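PDB 3PET: putative adhesin from Bacteroides fragilis NCTC 9343, which is of unknown function but, as a putative lipoprotein with the right-handed beta-helix of a putative adhesin head domain, probably mediates attachment at the cell surface. Local coordinates for residues A59-N63 and T64-S68. Numbering follows the deposited sequence. Where two conformers were deposited one is given.
Sequences AVKDN and TLFLS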
ATOM      1  N   ALA A  59     -13.424  25.220  -0.565  1.00 18.76           N
ATOM      2  CA  ALA A  59     -13.676  26.051   0.622  1.00 20.07           C
ATOM      3  C   ALA A  59     -12.416  26.246   1.419  1.00 23.22           C
ATOM      4  O   ALA A  59     -11.605  25.333   1.527  1.00 22.04           O
ATOM      5  CB  ALA A  59     -14.742  25.413   1.525  1.00 21.29           C
ATOM      6  N   VAL A  60     -12.263  27.429   2.007  1.00 20.72           N
ATOM      7  CA  VAL A  60     -11.169  27.691   2.940  1.00 20.30           C
ATOM      8  C   VAL A  60     -11.829  27.849   4.307  1.00 24.99           C
ATOM      9  O   VAL A  60     -12.739  28.652   4.479  1.00 23.48           O
ATOM     10  CB  VAL A  60     -10.234  28.883   2.571  1.00 23.45           C
ATOM     11  CG1 VAL A  60      -9.226  29.147   3.696  1.00 23.06           C
ATOM     12  CG2 VAL A  60      -9.504  28.615   1.252  1.00 22.27           C
ATOM     13  N   LYS A  61     -11.386  27.057   5.256  1.00 24.75           N
ATOM     14  CA  LYS A  61     -11.900  27.036   6.627  1.00 26.66           C
ATOM     15  C   LYS A  61     -10.734  26.711   7.558  1.00 30.20           C
ATOM     16  O   LYS A  61      -9.976  25.791   7.247  1.00 26.96           O
ATOM     17  CB  LYS A  61     -13.016  25.980   6.690  1.00 29.79           C
ATOM     18  CG  LYS A  61     -13.555  25.589   8.049  1.00 49.67           C
ATOM     19  CD  LYS A  61     -15.031  25.144   7.944  1.00 62.12           C
ATOM     20  CE  LYS A  61     -15.338  24.210   6.784  1.00 73.04           C
ATOM     21  NZ  LYS A  61     -16.782  23.864   6.706  1.00 84.14           N
ATOM     22  N   ASP A  62     -10.608  27.433   8.698  1.00 28.32           N
ATOM     23  CA  ASP A  62      -9.540  27.291   9.704  0.50 28.47           C
ATOM     24  C   ASP A  62      -8.152  27.156   9.032  1.00 30.56           C
ATOM     25  O   ASP A  62      -7.396  26.204   9.284  1.00 30.66           O
ATOM     26  CB  ASP A  62      -9.808  26.169  10.748  0.50 30.90           C
ATOM     27  CG  ASP A  62     -10.280  24.820  10.242  0.50 43.07           C
ATOM     28  OD1 ASP A  62      -9.479  24.116   9.598  0.50 44.87           O
ATOM     29  OD2 ASP A  62     -11.419  24.424  10.581  0.50 47.65           O
ATOM     30  N   ASN A  63      -7.827  28.146   8.164  1.00 24.58           N
ATOM     31  CA  ASN A  63      -6.567  28.282   7.420  1.00 23.75           C
ATOM     32  C   ASN A  63      -6.252  27.048   6.535  1.00 26.26           C
ATOM     33  O   ASN A  63      -5.106  26.847   6.135  1.00 24.88           O
ATOM     34  CB  ASN A  63      -5.402  28.599   8.390  1.00 20.45           C
ATOM     35  CG  ASN A  63      -5.555  29.964   9.056  1.00 38.75           C
ATOM     36  OD1 ASN A  63      -6.086  30.911   8.485  1.00 34.92           O
ATOM     37  ND2 ASN A  63      -5.109  30.104  10.282  1.00 38.15           N
ATOM     38  N   THR A  64      -7.284  26.287   6.167  1.00 22.57           N
ATOM     39  CA  THR A  64      -7.127  25.082   5.349  1.00 21.51           C
ATOM     40  C   THR A  64      -7.943  25.172   4.087  1.00 23.12           C
ATOM     41  O   THR A  64      -9.128  25.486   4.131  1.00 21.09           O
ATOM     42  CB  THR A  64      -7.535  23.823   6.147  1.00 27.28           C
ATOM     43  OG1 THR A  64      -6.895  23.830   7.416  1.00 30.42           O
ATOM     44  CG2 THR A  64      -7.236  22.516   5.410  1.00 21.64           C
ATOM     45  N   LEU A  65      -7.307  24.859   2.961  1.00 19.42           N
ATOM     46  CA  LEU A  65      -7.988  24.748   1.688  1.00 18.23           C
ATOM     47  C   LEU A  65      -8.543  23.333   1.599  1.00 22.57           C
ATOM     48  O   LEU A  65      -7.764  22.367   1.606  1.00 20.10           O
ATOM     49  CB  LEU A  65      -7.024  25.039   0.515  1.00 18.26           C
ATOM     50  CG  LEU A  65      -7.581  24.788  -0.891  1.00 21.63           C
ATOM     51  CD1 LEU A  65      -8.719  25.777  -1.230  1.00 21.81           C
ATOM     52  CD2 LEU A  65      -6.473  24.890  -1.926  1.00 24.28           C
ATOM     53  N   PHE A  66      -9.884  23.206   1.520  1.00 19.38           N
ATOM     54  CA  PHE A  66     -10.551  21.913   1.379  1.00 17.87           C
ATOM     55  C   PHE A  66     -11.035  21.743  -0.038  1.00 19.98           C
ATOM     56  O   PHE A  66     -11.784  22.574  -0.530  1.00 18.27           O
ATOM     57  CB  PHE A  66     -11.736  21.782   2.364  1.00 19.69           C
ATOM     58  CG  PHE A  66     -11.346  21.657   3.818  1.00 20.86           C
ATOM     59  CD1 PHE A  66     -11.085  20.415   4.379  1.00 23.49           C
ATOM     60  CD2 PHE A  66     -11.295  22.771   4.634  1.00 22.18           C
ATOM     61  CE1 PHE A  66     -10.739  20.303   5.737  1.00 24.90           C
ATOM     62  CE2 PHE A  66     -10.990  22.653   5.986  1.00 24.33           C
ATOM     63  CZ  PHE A  66     -10.698  21.428   6.526  1.00 23.01           C
ATOM     64  N   LEU A  67     -10.628  20.660  -0.686  1.00 16.93           N
ATOM     65  CA  LEU A  67     -11.066  20.305  -2.032  1.00 16.02           C
ATOM     66  C   LEU A  67     -11.809  18.977  -1.929  1.00 20.49           C
ATOM     67  O   LEU A  67     -11.260  18.017  -1.423  1.00 20.85           O
ATOM     68  CB  LEU A  67      -9.868  20.205  -2.998  1.00 15.40           C
ATOM     69  CG  LEU A  67      -8.913  21.406  -3.073  1.00 20.00           C
ATOM     70  CD1 LEU A  67      -7.699  21.073  -3.924  1.00 20.51           C
ATOM     71  CD2 LEU A  67      -9.628  22.666  -3.627  1.00 19.07           C
ATOM     72  N   SER A  68     -13.075  18.944  -2.324  1.00 18.71           N
ATOM     73  CA  SER A  68     -13.869  17.730  -2.220  1.00 18.38           C
ATOM     74  C   SER A  68     -14.680  17.496  -3.482  1.00 23.14           C
ATOM     75  O   SER A  68     -14.706  18.345  -4.373  1.00 22.07           O
ATOM     76  CB  SER A  68     -14.789  17.806  -1.009  1.00 20.03           C
ATOM     77  OG  SER A  68     -15.632  18.937  -1.115  1.00 26.88           O
TER
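Ala59 and Phe66 face each other as an antiparallel hydrogen-bonded pair, and the bond from Phe66 N to Ala59 O is short and straight, 2.7 Å with 172° at the hydrogen. Its partner, Ala59 N to Phe66 O, is longer at 3.1 Å. Nearer the turn, Lys61 N gives a bond of 3.0 Å to Thr64 O, while Thr64 N returns to Lys61 O from well above the carbonyl plane. Thr64 adds a side-chain bond across the turn: with OG1 turned beside its own backbone N (chi1 -49°), the hydroxyl donates to Asp62 O at 3.1 Å, again from above the carbonyl plane. A beta-branched threonine thus serves two purposes, since the same rotation sends CG2 over one face of the Phe66 ring, 3.7 Å above its plane and toward the rim. Lys61 O lies at the ring edge, near its plane, 3.5 Å from Phe66 CE2, while Lys61 CB touches CE2 from outside the plane, on the side away from Thr64 CG2. Lys61 NZ hydrogen-bonds a tetraethylene glycol probably from the crystallisation liquor. On the other face of the hairpin, Val60 and Leu65 form the non-hydrogen-bonded pair; Val60 CG2 lies 3.9 Å from Leu65 CD1, a purely apolar touch. Leu65 continues inward against Phe21, Val58 and Ile85, where a branched aliphatic side chain suits the buried interior. Asp62 and Asn63 occupy the two corners with positive phi, as a type I' turn demands, a backbone shape that asparagine and aspartate tolerate better than most residues. Strand 64-69 also pairs in parallel with strand 23-26, which joins the hairpin to the coils of the right-handed beta-helix. The arrangement is a beta hairpin with a two-residue type I' turn, here near the N-terminal end of the solenoid.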